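Local coordinates for heme oxygenase (Chlamydomonas reinhardtii, PDB 4RAJ), which probably catalyses the oxygen-dependent opening of heme to biliverdin and is seen here without its heme, at residues N36-V39 / N40-I44; Q202-E205 / L206-L210. All coordinates share one frame; numbering follows the deposited sequence.

Overall arrangement
Followed from the N terminus, the chain enters contact 1 midway along helix 29-47 and reaches contact 2 only where helix 204-227 begins, after most of the all-helical heme oxygenase fold has been laid down. Each contact joins adjoining segments, so neither closes a loop; they stand in series, without nesting or crossing. The centres of contact 1 and contact 2 are 32 Å apart, and the nearest atoms of contact 1 and contact 2 are about 17 Å apart. What relates them is helix 204-227: its first turns form contact 2, beside helix 20-27, whereas residues farther along it, Asn222, Ile225 and Lys226, meet the side chains of Leu38, Val39 and Arg42 in contact 1.

Contact 1: N36-V39 / N40-I44; sequences NSLV and NARLI
Leu38 and Arg42 run side by side on one flank of the alpha-helix 29-47, in the all-helical heme oxygenase fold. The backbone bonds come first: Asn40 N to Asn36 O and Ala41 N to Ser37 O keep the i to i+4 pattern. Val39 O takes two donors, Leu43 N at 3.0 Å and Arg42 N from above the carbonyl plane; the second is an i to i+3 bond, as in a 3-10 turn, beside the i to i+4 bond of Leu43.

Among polar side chains, Arg42 folds back along the helix. Its chain is extended from CG to NE, and the turn at chi4 (74°) presents NH1 to Leu38 O at 3.1 Å, with the oxygen at the guanidinium edge and in its plane. The same NH1 lies 3.6 Å from Leu38 CG. With Arg42 replaced by an alanine, Leu38 O would probably lose this side-chain donor and Leu38 its cover on that flank.

Apolar contact is lighter. Leu38 and Val39 also face helix 204-227, touching Asn222 and Ile225 respectively, and Val39 lies near a bound polyether, probably from the crystallisation liquor. With Val39 CG1 anti to the backbone N (chi1 175°), that methyl meets Leu43 CD2 at 4.2 Å.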
loop_
_atom_site.group_PDB
_atom_site.type_symbol
_atom_site.label_atom_id
_atom_site.label_comp_id
_atom_site.label_asym_id
_atom_site.label_seq_id
_atom_site.Cartn_x
_atom_site.Cartn_y
_atom_site.Cartn_z
ATOM N N ASN A 36 13.121 1.948 -3.629
ATOM C CA ASN A 36 13.240 2.531 -4.960
ATOM C C ASN A 36 14.116 1.716 -5.934
ATOM O O ASN A 36 13.714 1.386 -7.053
ATOM C CB ASN A 36 13.780 3.934 -4.702
ATOM C CG ASN A 36 12.686 4.957 -4.489
ATOM O OD1 ASN A 36 12.163 5.090 -3.368
ATOM N ND2 ASN A 36 12.575 5.881 -5.452
ATOM N N SER A 37 15.315 1.355 -5.496
ATOM C CA SER A 37 16.203 0.533 -6.333
ATOM C C SER A 37 15.606 -0.856 -6.548
ATOM O O SER A 37 15.595 -1.370 -7.667
ATOM C CB SER A 37 17.614 0.404 -5.710
ATOM O OG SER A 37 18.321 1.635 -5.770
ATOM N N LEU A 38 15.083 -1.437 -5.474
ATOM C CA LEU A 38 14.458 -2.760 -5.510
ATOM C C LEU A 38 13.328 -2.796 -6.525
ATOM O O LEU A 38 13.263 -3.686 -7.376
ATOM C CB LEU A 38 13.899 -3.118 -4.135
ATOM C CG LEU A 38 14.069 -4.505 -3.542
ATOM C CD1 LEU A 38 15.549 -4.842 -3.455
ATOM C CD2 LEU A 38 13.429 -4.535 -2.158
ATOM N N VAL A 39 12.421 -1.831 -6.406
ATOM C CA VAL A 39 11.267 -1.749 -7.313
ATOM C C VAL A 39 11.684 -1.468 -8.759
ATOM O O VAL A 39 11.297 -2.207 -9.675
ATOM C CB VAL A 39 10.284 -0.680 -6.848
ATOM C CG1 VAL A 39 9.166 -0.518 -7.868
ATOM C CG2 VAL A 39 9.725 -1.056 -5.458
ATOM N N ASN A 40 12.469 -0.418 -8.977
ATOM C CA ASN A 40 12.901 -0.133 -10.343
ATOM C C ASN A 40 13.689 -1.291 -10.968
ATOM O O ASN A 40 13.554 -1.561 -12.157
ATOM C CB ASN A 40 13.732 1.154 -10.408
ATOM C CG ASN A 40 12.948 2.382 -9.974
ATOM O OD1 ASN A 40 13.319 3.076 -9.043
ATOM N ND2 ASN A 40 11.820 2.613 -10.623
ATOM N N ALA A 41 14.504 -1.976 -10.176
ATOM C CA ALA A 41 15.285 -3.103 -10.701
ATOM C C ALA A 41 14.406 -4.260 -11.152
ATOM O O ALA A 41 14.857 -5.128 -11.905
ATOM C CB ALA A 41 16.269 -3.593 -9.680
ATOM N N ARG A 42 13.163 -4.288 -10.680
ATOM C CA ARG A 42 12.266 -5.393 -11.011
ATOM C C ARG A 42 11.176 -5.010 -12.021
ATOM O O ARG A 42 10.588 -5.881 -12.640
ATOM C CB ARG A 42 11.641 -5.947 -9.740
ATOM C CG ARG A 42 12.579 -6.938 -9.036
ATOM C CD ARG A 42 12.081 -7.320 -7.662
ATOM N NE ARG A 42 13.047 -8.149 -6.940
ATOM C CZ ARG A 42 14.183 -7.702 -6.399
ATOM N NH1 ARG A 42 14.524 -6.419 -6.499
ATOM N NH2 ARG A 42 14.988 -8.544 -5.765
ATOM N N LEU A 43 10.934 -3.717 -12.198
ATOM C CA LEU A 43 9.960 -3.241 -13.184
ATOM C C LEU A 43 10.170 -3.779 -14.580
ATOM O O LEU A 43 9.213 -4.219 -15.219
ATOM C CB LEU A 43 9.982 -1.725 -13.269
ATOM C CG LEU A 43 9.430 -1.016 -12.053
ATOM C CD1 LEU A 43 9.446 0.480 -12.305
ATOM C CD2 LEU A 43 8.038 -1.529 -11.756
ATOM N N ILE A 44 11.404 -3.708 -15.078
ATOM C CA ILE A 44 11.673 -4.151 -16.440
ATOM C C ILE A 44 11.345 -5.627 -16.563
ATOM O O ILE A 44 10.759 -6.071 -17.553
ATOM C CB ILE A 44 13.143 -3.880 -16.864
ATOM C CG1 ILE A 44 13.251 -2.496 -17.490
ATOM C CG2 ILE A 44 13.613 -4.887 -17.900
ATOM C CD1 ILE A 44 12.291 -2.288 -18.633
#

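Contact 2: Q202-E205 / L206-L210; sequences QPQE and LQDQL
Gln207 reaches back to Gln202 because its CG stands anti to the carbonyl carbon (chi1 -60°) and the chain beyond runs extended, carrying the amide past Pro203. Gln204, by contrast, has CG anti to its own backbone N and bends at chi2 (52°), which swings its amide over toward Asp208.

The Gln207 amide donates through NE2 to Gln202 O at 2.8 Å. This bond is nearly straight, and the acceptor lies in the amide plane, so the amide's rotation is well defined. At its other end, Gln207 OE1 lies 2.5 Å from the oxygen of a water that donates to it, a distance short enough to be taken with caution; that water also receives a weak bond from Gln204 NE2.

The contact lies at the N-terminal start of helix 204-227, with Pro203 at the N-cap position. Pro203 O accepts Gln207 N at 3.1 Å and, weakly, Leu206 N; Gln204 O then takes Asp208 N, and Glu205 O takes Gln209 N, as the regular helical pattern sets in.

On the flank that meets helix 20-27, Gln204 NE2 bonds to Asp208 OD1 at 3.0 Å. The donor comes from above the carboxylate plane, and the two flat groups are turned 58° apart. Asp208 OD1 also forms a salt bridge with Arg23 of helix 20-27, so one oxygen serves both an amide and a guanidinium, pinning the helix start to that neighbour.

Leu206 CD2 lies alongside the Gln202 chain, 3.7 Å from both Gln202 CB and CG, and the bend in that chain also brings Gln202 OE1 to 3.4 Å from Leu206 CD2, while Gln202 NE2 is taken up by Trp198 O. Leu206 also touches Leu139, and its CB approaches Pro203 CD to 4.4 Å.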
loop_
_atom_site.group_PDB
_atom_site.type_symbol
_atom_site.label_atom_id
_atom_site.label_comp_id
_atom_site.label_asym_id
_atom_site.label_seq_id
_atom_site.Cartn_x
_atom_site.Cartn_y
_atom_site.Cartn_z
ATOM N N GLN A 202 -0.704 13.287 20.187
ATOM C CA GLN A 202 -0.447 12.001 20.834
ATOM C C GLN A 202 0.773 12.035 21.751
ATOM O O GLN A 202 1.696 12.822 21.538
ATOM C CB GLN A 202 -0.267 10.906 19.781
ATOM C CG GLN A 202 -1.443 10.795 18.804
ATOM C CD GLN A 202 -2.795 10.751 19.512
ATOM O OE1 GLN A 202 -3.045 9.889 20.360
ATOM N NE2 GLN A 202 -3.663 11.695 19.178
ATOM N N PRO A 203 0.779 11.166 22.776
ATOM C CA PRO A 203 1.945 10.994 23.650
ATOM C C PRO A 203 3.195 10.653 22.837
ATOM O O PRO A 203 3.081 9.994 21.791
ATOM C CB PRO A 203 1.549 9.815 24.545
ATOM C CG PRO A 203 0.074 9.809 24.532
ATOM C CD PRO A 203 -0.334 10.284 23.169
ATOM N N GLN A 204 4.360 11.084 23.316
ATOM C CA GLN A 204 5.615 10.827 22.612
ATOM C C GLN A 204 5.819 9.333 22.291
ATOM O O GLN A 204 6.366 8.982 21.231
ATOM C CB GLN A 204 6.793 11.360 23.430
ATOM C CG GLN A 204 8.087 11.426 22.643
ATOM C CD GLN A 204 7.908 12.179 21.336
ATOM O OE1 GLN A 204 7.352 13.282 21.312
ATOM N NE2 GLN A 204 8.361 11.581 20.240
ATOM N N GLU A 205 5.373 8.455 23.190
ATOM C CA GLU A 205 5.545 7.014 22.989
ATOM C C GLU A 205 4.819 6.532 21.736
ATOM O O GLU A 205 5.354 5.727 20.968
ATOM C CB GLU A 205 5.052 6.224 24.205
ATOM C CG GLU A 205 5.937 6.346 25.443
ATOM C CD GLU A 205 5.567 7.503 26.389
ATOM O OE1 GLU A 205 4.787 8.426 26.009
ATOM O OE2 GLU A 205 6.076 7.478 27.535
ATOM N N LEU A 206 3.599 7.029 21.540
ATOM C CA LEU A 206 2.790 6.686 20.367
ATOM C C LEU A 206 3.356 7.305 19.088
ATOM O O LEU A 206 3.350 6.676 18.033
ATOM C CB LEU A 206 1.337 7.126 20.577
ATOM C CG LEU A 206 0.310 6.661 19.540
ATOM C CD1 LEU A 206 0.241 5.148 19.506
ATOM C CD2 LEU A 206 -1.054 7.243 19.845
ATOM N N GLN A 207 3.847 8.540 19.177
ATOM C CA GLN A 207 4.521 9.148 18.035
ATOM C C GLN A 207 5.758 8.336 17.617
ATOM O O GLN A 207 6.013 8.162 16.423
ATOM C CB GLN A 207 4.909 10.592 18.352
ATOM C CG GLN A 207 3.707 11.472 18.680
ATOM C CD GLN A 207 4.048 12.949 18.678
ATOM O OE1 GLN A 207 4.858 13.413 17.872
ATOM N NE2 GLN A 207 3.438 13.695 19.591
ATOM N N ASP A 208 6.528 7.846 18.599
ATOM C CA ASP A 208 7.672 6.982 18.306
ATOM C C ASP A 208 7.234 5.669 17.654
ATOM O O ASP A 208 7.902 5.155 16.757
ATOM C CB ASP A 208 8.466 6.659 19.581
ATOM C CG ASP A 208 9.252 7.851 20.105
ATOM O OD1 ASP A 208 9.362 8.876 19.383
ATOM O OD2 ASP A 208 9.759 7.755 21.248
ATOM N N GLN A 209 6.128 5.112 18.125
ATOM C CA GLN A 209 5.603 3.883 17.545
ATOM C C GLN A 209 5.172 4.077 16.104
ATOM O O GLN A 209 5.333 3.185 15.285
ATOM C CB GLN A 209 4.418 3.365 18.345
ATOM C CG GLN A 209 4.780 2.631 19.614
ATOM C CD GLN A 209 3.560 2.069 20.300
ATOM O OE1 GLN A 209 2.583 2.779 20.520
ATOM N NE2 GLN A 209 3.599 0.787 20.628
ATOM N N LEU A 210 4.604 5.238 15.803
ATOM C CA LEU A 210 4.181 5.535 14.437
ATOM C C LEU A 210 5.386 5.617 13.512
ATOM O O LEU A 210 5.349 5.130 12.382
ATOM C CB LEU A 210 3.378 6.842 14.400
ATOM C CG LEU A 210 2.026 6.765 15.113
ATOM C CD1 LEU A 210 1.460 8.158 15.383
ATOM C CD2 LEU A 210 1.053 5.943 14.264
HETATM O O HOH W 1 7.241 12.873 17.271
#